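Local coordinates for protein mosquitocidal toxin (Lysinibacillus sphaericus, PDB 2VSE) that kills mosquitoes as a holotoxin that joins an ADP-ribosyltransferase to ricin-B-like lectin domains, which probably bind glycans on target cells, at residues 787-792 against 827-832; 801-806 against 820-825. All blocks are in the same frame, centred on the assembly; numbering follows the deposited sequence.

Contact 1 (787-792 against 827-832)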
ATOM      1  N   PHE A 787       1.222  22.088   9.109  1.00 46.90           N
ATOM      2  CA  PHE A 787       0.990  20.695   9.481  1.00 47.33           C
ATOM      3  C   PHE A 787       0.648  20.535  10.947  1.00 48.16           C
ATOM      4  O   PHE A 787      -0.195  19.719  11.318  1.00 48.51           O
ATOM      5  CB  PHE A 787       2.212  19.837   9.144  1.00 46.52           C
ATOM      6  CG  PHE A 787       2.325  19.522   7.693  1.00 46.17           C
ATOM      7  CD1 PHE A 787       1.852  18.301   7.199  1.00 45.14           C
ATOM      8  CD2 PHE A 787       2.875  20.447   6.808  1.00 44.43           C
ATOM      9  CE1 PHE A 787       1.925  18.012   5.846  1.00 44.90           C
ATOM     10  CE2 PHE A 787       2.955  20.165   5.445  1.00 45.13           C
ATOM     11  CZ  PHE A 787       2.480  18.950   4.958  1.00 45.23           C
ATOM     12  N   ASN A 788       1.319  21.319  11.772  1.00 48.70           N
ATOM     13  CA  ASN A 788       1.149  21.238  13.190  1.00 49.66           C
ATOM     14  C   ASN A 788      -0.180  21.873  13.655  1.00 49.95           C
ATOM     15  O   ASN A 788      -0.903  21.252  14.435  1.00 50.26           O
ATOM     16  CB  ASN A 788       2.391  21.820  13.865  1.00 50.22           C
ATOM     17  CG  ASN A 788       2.126  22.319  15.261  1.00 51.88           C
ATOM     18  OD1 ASN A 788       1.846  21.542  16.168  1.00 54.62           O
ATOM     19  ND2 ASN A 788       2.245  23.624  15.445  1.00 53.65           N
ATOM     20  N   LYS A 789      -0.522  23.069  13.157  1.00 49.84           N
ATOM     21  CA  LYS A 789      -1.811  23.690  13.510  1.00 50.08           C
ATOM     22  C   LYS A 789      -2.985  23.208  12.660  1.00 50.04           C
ATOM     23  O   LYS A 789      -4.136  23.461  13.001  1.00 49.94           O
ATOM     24  CB  LYS A 789      -1.760  25.224  13.483  1.00 50.28           C
ATOM     25  CG  LYS A 789      -0.569  25.879  14.160  1.00 50.64           C
ATOM     26  CD  LYS A 789      -0.297  25.365  15.552  1.00 51.37           C
ATOM     27  CE  LYS A 789      -1.058  26.105  16.608  1.00 53.42           C
ATOM     28  NZ  LYS A 789      -0.287  26.087  17.875  1.00 54.33           N
ATOM     29  N   ASP A 790      -2.699  22.534  11.549  1.00 50.25           N
ATOM     30  CA  ASP A 790      -3.753  21.950  10.717  1.00 50.38           C
ATOM     31  C   ASP A 790      -4.655  23.022  10.078  1.00 49.78           C
ATOM     32  O   ASP A 790      -5.859  23.044  10.298  1.00 50.33           O
ATOM     33  CB  ASP A 790      -4.574  20.984  11.580  1.00 50.82           C
ATOM     34  CG  ASP A 790      -5.498  20.118  10.778  1.00 52.65           C
ATOM     35  OD1 ASP A 790      -5.464  20.196   9.536  1.00 54.19           O
ATOM     36  OD2 ASP A 790      -6.248  19.328  11.393  1.00 55.49           O
ATOM     37  N   GLY A 791      -4.072  23.914   9.295  1.00 49.08           N
ATOM     38  CA  GLY A 791      -4.835  24.967   8.645  1.00 48.21           C
ATOM     39  C   GLY A 791      -3.917  25.670   7.682  1.00 48.38           C
ATOM     40  O   GLY A 791      -2.723  25.378   7.659  1.00 48.51           O
ATOM     41  N   PHE A 792      -4.466  26.589   6.883  1.00 48.55           N
ATOM     42  CA  PHE A 792      -3.706  27.305   5.865  1.00 48.07           C
ATOM     43  C   PHE A 792      -3.520  28.732   6.292  1.00 48.87           C
ATOM     44  O   PHE A 792      -4.459  29.371   6.796  1.00 48.96           O
ATOM     45  CB  PHE A 792      -4.422  27.327   4.513  1.00 47.88           C
ATOM     46  CG  PHE A 792      -4.574  25.979   3.872  1.00 47.53           C
ATOM     47  CD1 PHE A 792      -3.598  25.498   2.993  1.00 47.72           C
ATOM     48  CD2 PHE A 792      -5.698  25.207   4.113  1.00 43.38           C
ATOM     49  CE1 PHE A 792      -3.728  24.251   2.392  1.00 47.18           C
ATOM     50  CE2 PHE A 792      -5.844  23.971   3.501  1.00 45.96           C
ATOM     51  CZ  PHE A 792      -4.860  23.487   2.647  1.00 46.95           C
ATOM     52  N   ASN A 827      -7.340  32.623  14.656  1.00 48.31           N
ATOM     53  CA  ASN A 827      -7.924  33.640  13.803  1.00 47.96           C
ATOM     54  C   ASN A 827      -7.004  34.012  12.644  1.00 48.03           C
ATOM     55  O   ASN A 827      -7.285  34.985  11.954  1.00 48.30           O
ATOM     56  CB  ASN A 827      -8.235  34.881  14.622  1.00 47.81           C
ATOM     57  CG  ASN A 827      -6.997  35.485  15.199  1.00 48.00           C
ATOM     58  OD1 ASN A 827      -6.233  34.788  15.864  1.00 49.25           O
ATOM     59  ND2 ASN A 827      -6.747  36.762  14.910  1.00 47.62           N
ATOM     60  N   GLN A 828      -5.912  33.261  12.444  1.00 48.11           N
ATOM     61  CA  GLN A 828      -5.001  33.454  11.281  1.00 48.58           C
ATOM     62  C   GLN A 828      -4.925  32.209  10.386  1.00 48.65           C
ATOM     63  O   GLN A 828      -4.151  32.169   9.426  1.00 48.35           O
ATOM     64  CB  GLN A 828      -3.581  33.826  11.726  1.00 48.49           C
ATOM     65  CG  GLN A 828      -3.546  35.034  12.645  1.00 49.04           C
ATOM     66  CD  GLN A 828      -2.177  35.308  13.174  1.00 48.43           C
ATOM     67  OE1 GLN A 828      -1.459  34.392  13.628  1.00 49.85           O
ATOM     68  NE2 GLN A 828      -1.791  36.575  13.137  1.00 46.23           N
ATOM     69  N   LEU A 829      -5.736  31.203  10.710  1.00 48.80           N
ATOM     70  CA  LEU A 829      -5.736  29.928   9.995  1.00 48.81           C
ATOM     71  C   LEU A 829      -7.062  29.717   9.246  1.00 49.33           C
ATOM     72  O   LEU A 829      -8.135  30.075   9.743  1.00 49.86           O
ATOM     73  CB  LEU A 829      -5.428  28.768  10.954  1.00 48.03           C
ATOM     74  CG  LEU A 829      -3.938  28.749  11.368  1.00 48.43           C
ATOM     75  CD1 LEU A 829      -3.755  28.145  12.740  1.00 47.42           C
ATOM     76  CD2 LEU A 829      -3.028  28.036  10.335  1.00 46.79           C
ATOM     77  N   TRP A 830      -6.987  29.129   8.056  1.00 49.23           N
ATOM     78  CA  TRP A 830      -8.127  29.129   7.151  1.00 49.66           C
ATOM     79  C   TRP A 830      -8.365  27.779   6.516  1.00 50.15           C
ATOM     80  O   TRP A 830      -7.435  26.999   6.318  1.00 50.41           O
ATOM     81  CB  TRP A 830      -7.911  30.177   6.059  1.00 49.66           C
ATOM     82  CG  TRP A 830      -7.652  31.537   6.635  1.00 49.80           C
ATOM     83  CD1 TRP A 830      -6.438  32.096   6.924  1.00 49.62           C
ATOM     84  CD2 TRP A 830      -8.643  32.491   7.027  1.00 48.75           C
ATOM     85  NE1 TRP A 830      -6.618  33.358   7.458  1.00 49.87           N
ATOM     86  CE2 TRP A 830      -7.960  33.622   7.529  1.00 48.83           C
ATOM     87  CE3 TRP A 830     -10.045  32.504   6.991  1.00 49.31           C
ATOM     88  CZ2 TRP A 830      -8.629  34.752   7.998  1.00 49.12           C
ATOM     89  CZ3 TRP A 830     -10.713  33.632   7.462  1.00 49.94           C
ATOM     90  CH2 TRP A 830     -10.000  34.740   7.953  1.00 49.85           C
ATOM     91  N   ASN A 831      -9.631  27.498   6.224  1.00 50.39           N
ATOM     92  CA  ASN A 831     -10.012  26.357   5.399  1.00 50.21           C
ATOM     93  C   ASN A 831     -10.542  26.863   4.072  1.00 49.98           C
ATOM     94  O   ASN A 831     -11.047  27.990   3.977  1.00 50.24           O
ATOM     95  CB  ASN A 831     -11.111  25.541   6.047  1.00 50.32           C
ATOM     96  CG  ASN A 831     -10.870  25.284   7.523  1.00 53.17           C
ATOM     97  OD1 ASN A 831     -10.025  24.468   7.896  1.00 55.60           O
ATOM     98  ND2 ASN A 831     -11.653  25.952   8.374  1.00 54.01           N
ATOM     99  N   PHE A 832     -10.441  26.026   3.046  1.00 49.71           N
ATOM    100  CA  PHE A 832     -10.990  26.347   1.745  1.00 49.57           C
ATOM    101  C   PHE A 832     -12.068  25.366   1.380  1.00 50.17           C
ATOM    102  O   PHE A 832     -11.789  24.225   1.084  1.00 50.73           O
ATOM    103  CB  PHE A 832      -9.881  26.377   0.703  1.00 49.37           C
ATOM    104  CG  PHE A 832      -8.941  27.536   0.870  1.00 49.29           C
ATOM    105  CD1 PHE A 832      -9.117  28.706   0.131  1.00 48.23           C
ATOM    106  CD2 PHE A 832      -7.911  27.476   1.795  1.00 48.03           C
ATOM    107  CE1 PHE A 832      -8.269  29.787   0.294  1.00 48.67           C
ATOM    108  CE2 PHE A 832      -7.061  28.541   1.963  1.00 48.78           C
ATOM    109  CZ  PHE A 832      -7.235  29.710   1.199  1.00 49.00           C
TER
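The F792 and F832 rings form a T-shaped (edge-to-face) pair: F832 turns its edge to the face of F792, with centroids 5.6 Å apart and planes at 84°. In the plane of the F832 ring, at its edge, F832 CE2 meets F792 CB at 3.9 Å. The F792 ring has the carbonyl oxygen of W830 at its own edge, 3.3 Å from F792 CD2 to W830 O. The indole of W830 meets F792 O edge-on, through CD1, before its far end runs off to pack on L804 and V806. The backbones of F792 and W830 form a single antiparallel hydrogen-bonded bridge: F792 N donates to W830 O over 3.0 Å at 155°, and W830 N to F792 O over 2.8 Å in a more bent bond. With CG anti to its carbonyl carbon (chi1 -73°), L829 sends its two methyls to different partners: CD1 sits 3.6 Å from K789 CB, while CD2 lies 3.7 Å from G791 C. D790 and G791, both facing N786, make a G1 beta bulge that leads into strand 791-796. The Q828 amide oxygen accepts from the backbone N of Y823. Q828, L829 and W830 spell the QxW signature of ricin-B repeats, and the W830 of that signature bridges once to strand 791-796 in this beta-trefoil domain.

Contact 2 (801-806 against 820-825); sequences SYVLDV and YQNYLN
V803 and Y820 exchange two backbone hydrogen bonds as an antiparallel hydrogen-bonded pair. V803 N to Y820 O is 2.8 Å long and fairly straight at 164°; Y820 N to V803 O is 3.0 Å. Weaker CA-H...O contacts flank them: Q821 CA points almost straight at S801 O (3.5 Å), and Y802 CA approaches Y820 O. Where the strands part, water takes over: water 1 donates to S801 O and accepts from N822 N at 3.0 Å. Water 2 instead joins side chains, donating to D805 OD2 and accepting from N825 ND2. Among the side chains, Y802 and Q821 lie alongside each other and point the same way, with Y802 CE1 3.6 Å from Q821 CD and the ring and amide planes 68° apart. Q821 is bent at chi2, which brings its amide back over its neighbour, with OE1 above the centre of the Y820 ring. D805 and Y820 also run side by side; CG of D805, anti to the backbone N (chi1 170°), carries the carboxylate alongside Y820, and D805 OD2 comes within 3.6 Å of Y820 CB. V803 CG1 meets N822 CB at 3.9 Å. Within the second segment N822 OD1 accepts from L824 N, from above the amide plane, an Asx turn that bends the chain beyond the strand. Of the buried D805 carboxylate, OD2 is satisfied by Q828 NE2 and, less surely, by water 2, whereas OD1 lies 3.0 Å from another acceptor, V806 O; any net effect on its charge is therefore uncertain.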
ATOM      1  N   SER A 801       5.751  39.239   5.396  1.00 48.08           N
ATOM      2  CA  SER A 801       5.700  39.228   6.857  1.00 48.68           C
ATOM      3  C   SER A 801       4.271  39.165   7.371  1.00 49.15           C
ATOM      4  O   SER A 801       4.050  38.908   8.560  1.00 49.42           O
ATOM      5  CB  SER A 801       6.376  40.476   7.459  1.00 48.43           C
ATOM      6  OG  SER A 801       7.805  40.426   7.348  1.00 48.52           O
ATOM      7  N   TYR A 802       3.294  39.400   6.493  1.00 49.10           N
ATOM      8  CA  TYR A 802       1.928  39.622   6.956  1.00 48.55           C
ATOM      9  C   TYR A 802       0.977  38.617   6.387  1.00 48.79           C
ATOM     10  O   TYR A 802       1.105  38.228   5.208  1.00 48.56           O
ATOM     11  CB  TYR A 802       1.474  41.043   6.660  1.00 48.72           C
ATOM     12  CG  TYR A 802       2.385  42.004   7.336  1.00 48.89           C
ATOM     13  CD1 TYR A 802       2.346  42.166   8.725  1.00 47.76           C
ATOM     14  CD2 TYR A 802       3.337  42.717   6.607  1.00 48.59           C
ATOM     15  CE1 TYR A 802       3.218  43.015   9.362  1.00 47.31           C
ATOM     16  CE2 TYR A 802       4.208  43.569   7.232  1.00 47.05           C
ATOM     17  CZ  TYR A 802       4.145  43.705   8.604  1.00 48.32           C
ATOM     18  OH  TYR A 802       5.013  44.555   9.223  1.00 51.54           O
ATOM     19  N   VAL A 803       0.041  38.187   7.237  1.00 48.39           N
ATOM     20  CA  VAL A 803      -0.944  37.183   6.875  1.00 48.49           C
ATOM     21  C   VAL A 803      -2.379  37.630   7.242  1.00 48.97           C
ATOM     22  O   VAL A 803      -2.584  38.439   8.161  1.00 48.90           O
ATOM     23  CB  VAL A 803      -0.615  35.811   7.523  1.00 49.09           C
ATOM     24  CG1 VAL A 803       0.880  35.477   7.347  1.00 49.22           C
ATOM     25  CG2 VAL A 803      -1.030  35.766   9.024  1.00 48.16           C
ATOM     26  N   LEU A 804      -3.372  37.116   6.522  1.00 48.69           N
ATOM     27  CA  LEU A 804      -4.751  37.472   6.811  1.00 48.88           C
ATOM     28  C   LEU A 804      -5.076  37.067   8.235  1.00 49.30           C
ATOM     29  O   LEU A 804      -4.671  35.997   8.688  1.00 49.11           O
ATOM     30  CB  LEU A 804      -5.725  36.801   5.854  1.00 48.93           C
ATOM     31  CG  LEU A 804      -5.628  37.181   4.377  1.00 49.87           C
ATOM     32  CD1 LEU A 804      -6.758  36.491   3.612  1.00 48.20           C
ATOM     33  CD2 LEU A 804      -5.667  38.704   4.216  1.00 48.32           C
ATOM     34  N   ASP A 805      -5.820  37.932   8.927  1.00 49.22           N
ATOM     35  CA  ASP A 805      -6.011  37.827  10.354  1.00 49.08           C
ATOM     36  C   ASP A 805      -7.376  38.445  10.672  1.00 49.17           C
ATOM     37  O   ASP A 805      -7.675  39.591  10.283  1.00 50.09           O
ATOM     38  CB  ASP A 805      -4.852  38.544  11.055  1.00 49.00           C
ATOM     39  CG  ASP A 805      -5.056  38.711  12.563  1.00 50.88           C
ATOM     40  OD1 ASP A 805      -6.133  39.235  12.952  1.00 50.80           O
ATOM     41  OD2 ASP A 805      -4.116  38.365  13.352  1.00 49.02           O
ATOM     42  N   VAL A 806      -8.219  37.687  11.365  1.00 48.88           N
ATOM     43  CA  VAL A 806      -9.508  38.212  11.837  1.00 48.25           C
ATOM     44  C   VAL A 806      -9.244  39.123  13.033  1.00 47.85           C
ATOM     45  O   VAL A 806      -8.825  38.645  14.108  1.00 47.20           O
ATOM     46  CB  VAL A 806     -10.487  37.078  12.245  1.00 48.89           C
ATOM     47  CG1 VAL A 806     -11.845  37.673  12.694  1.00 48.13           C
ATOM     48  CG2 VAL A 806     -10.687  36.097  11.081  1.00 47.65           C
ATOM     49  N   TYR A 820      -1.439  40.841   9.616  1.00 48.71           N
ATOM     50  CA  TYR A 820      -0.695  40.911  10.844  1.00 48.35           C
ATOM     51  C   TYR A 820       0.412  39.893  10.767  1.00 48.97           C
ATOM     52  O   TYR A 820       0.362  38.977   9.935  1.00 48.70           O
ATOM     53  CB  TYR A 820      -1.637  40.607  12.031  1.00 47.92           C
ATOM     54  CG  TYR A 820      -1.139  41.183  13.334  1.00 46.13           C
ATOM     55  CD1 TYR A 820      -1.014  42.544  13.494  1.00 46.56           C
ATOM     56  CD2 TYR A 820      -0.735  40.362  14.381  1.00 44.89           C
ATOM     57  CE1 TYR A 820      -0.528  43.087  14.678  1.00 45.80           C
ATOM     58  CE2 TYR A 820      -0.231  40.887  15.549  1.00 44.76           C
ATOM     59  CZ  TYR A 820      -0.141  42.257  15.694  1.00 45.90           C
ATOM     60  OH  TYR A 820       0.341  42.809  16.861  1.00 46.71           O
ATOM     61  N   GLN A 821       1.415  40.044  11.624  1.00 49.77           N
ATOM     62  CA  GLN A 821       2.476  39.036  11.716  1.00 51.31           C
ATOM     63  C   GLN A 821       1.892  37.660  12.045  1.00 50.85           C
ATOM     64  O   GLN A 821       0.876  37.540  12.757  1.00 50.70           O
ATOM     65  CB  GLN A 821       3.487  39.418  12.792  1.00 51.29           C
ATOM     66  CG  GLN A 821       4.332  40.625  12.411  1.00 57.11           C
ATOM     67  CD  GLN A 821       3.711  42.000  12.824  1.00 63.39           C
ATOM     68  OE1 GLN A 821       2.486  42.143  13.058  1.00 62.04           O
ATOM     69  NE2 GLN A 821       4.588  43.016  12.910  1.00 64.56           N
ATOM     70  N   ASN A 822       2.549  36.625  11.546  1.00 50.56           N
ATOM     71  CA  ASN A 822       2.072  35.277  11.756  1.00 50.28           C
ATOM     72  C   ASN A 822       2.392  34.728  13.144  1.00 49.88           C
ATOM     73  O   ASN A 822       3.556  34.540  13.493  1.00 49.44           O
ATOM     74  CB  ASN A 822       2.626  34.332  10.688  1.00 50.01           C
ATOM     75  CG  ASN A 822       2.079  32.913  10.841  1.00 50.77           C
ATOM     76  OD1 ASN A 822       0.974  32.721  11.387  1.00 49.73           O
ATOM     77  ND2 ASN A 822       2.857  31.914  10.399  1.00 48.14           N
ATOM     78  N   TYR A 823       1.353  34.421  13.909  1.00 49.66           N
ATOM     79  CA  TYR A 823       1.533  33.758  15.210  1.00 50.01           C
ATOM     80  C   TYR A 823       1.001  32.306  15.204  1.00 49.57           C
ATOM     81  O   TYR A 823       1.094  31.613  16.207  1.00 49.16           O
ATOM     82  CB  TYR A 823       0.781  34.513  16.313  1.00 50.73           C
ATOM     83  CG  TYR A 823       1.291  35.892  16.716  1.00 52.72           C
ATOM     84  CD1 TYR A 823       2.654  36.231  16.667  1.00 54.92           C
ATOM     85  CD2 TYR A 823       0.399  36.843  17.215  1.00 54.96           C
ATOM     86  CE1 TYR A 823       3.101  37.508  17.073  1.00 54.77           C
ATOM     87  CE2 TYR A 823       0.828  38.101  17.643  1.00 54.38           C
ATOM     88  CZ  TYR A 823       2.169  38.431  17.565  1.00 54.52           C
ATOM     89  OH  TYR A 823       2.548  39.682  17.996  1.00 53.47           O
ATOM     90  N   LEU A 824       0.416  31.876  14.080  1.00 48.99           N
ATOM     91  CA  LEU A 824      -0.367  30.638  13.993  1.00 48.46           C
ATOM     92  C   LEU A 824      -1.559  30.615  14.969  1.00 48.41           C
ATOM     93  O   LEU A 824      -1.974  29.549  15.444  1.00 48.57           O
ATOM     94  CB  LEU A 824       0.508  29.370  14.140  1.00 48.07           C
ATOM     95  CG  LEU A 824       1.636  29.137  13.122  1.00 47.48           C
ATOM     96  CD1 LEU A 824       2.570  28.013  13.567  1.00 43.03           C
ATOM     97  CD2 LEU A 824       1.116  28.921  11.692  1.00 44.86           C
ATOM     98  N   ASN A 825      -2.092  31.788  15.278  1.00 48.25           N
ATOM     99  CA  ASN A 825      -3.338  31.892  16.024  1.00 48.16           C
ATOM    100  C   ASN A 825      -4.506  31.364  15.185  1.00 48.35           C
ATOM    101  O   ASN A 825      -4.506  31.445  13.947  1.00 48.47           O
ATOM    102  CB  ASN A 825      -3.640  33.348  16.366  1.00 48.11           C
ATOM    103  CG  ASN A 825      -2.731  33.916  17.432  1.00 48.36           C
ATOM    104  OD1 ASN A 825      -2.076  33.195  18.196  1.00 46.58           O
ATOM    105  ND2 ASN A 825      -2.700  35.246  17.494  1.00 49.53           N
TER
HETATM  106  O   HOH W   1       4.890  36.822   9.708  1.00 37.06           O
HETATM  107  O   HOH W   2      -3.980  37.603  15.710  1.00 22.20           O

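From the N terminus, the chain passes 787-792 into strand 791-796, turns into 801-806, returns along strand 817-821 to 820-825 and continues through 827-832 into strand 830-834. Contact 2 closes the inner loop, a beta hairpin with 13 residues between its segments. Contact 1 closes the outer one, with 34 residues between, so contact 2 is nested inside it and the two do not cross. Their centres lie about 11 Å apart, and Q828 ties them directly, its NE2 donating to Q821 O. Contact 2 holds the hairpin together, contact 1 bridges strands 791-796 and 830-834, and Q828 couples the two within the last ricin-B-like domain.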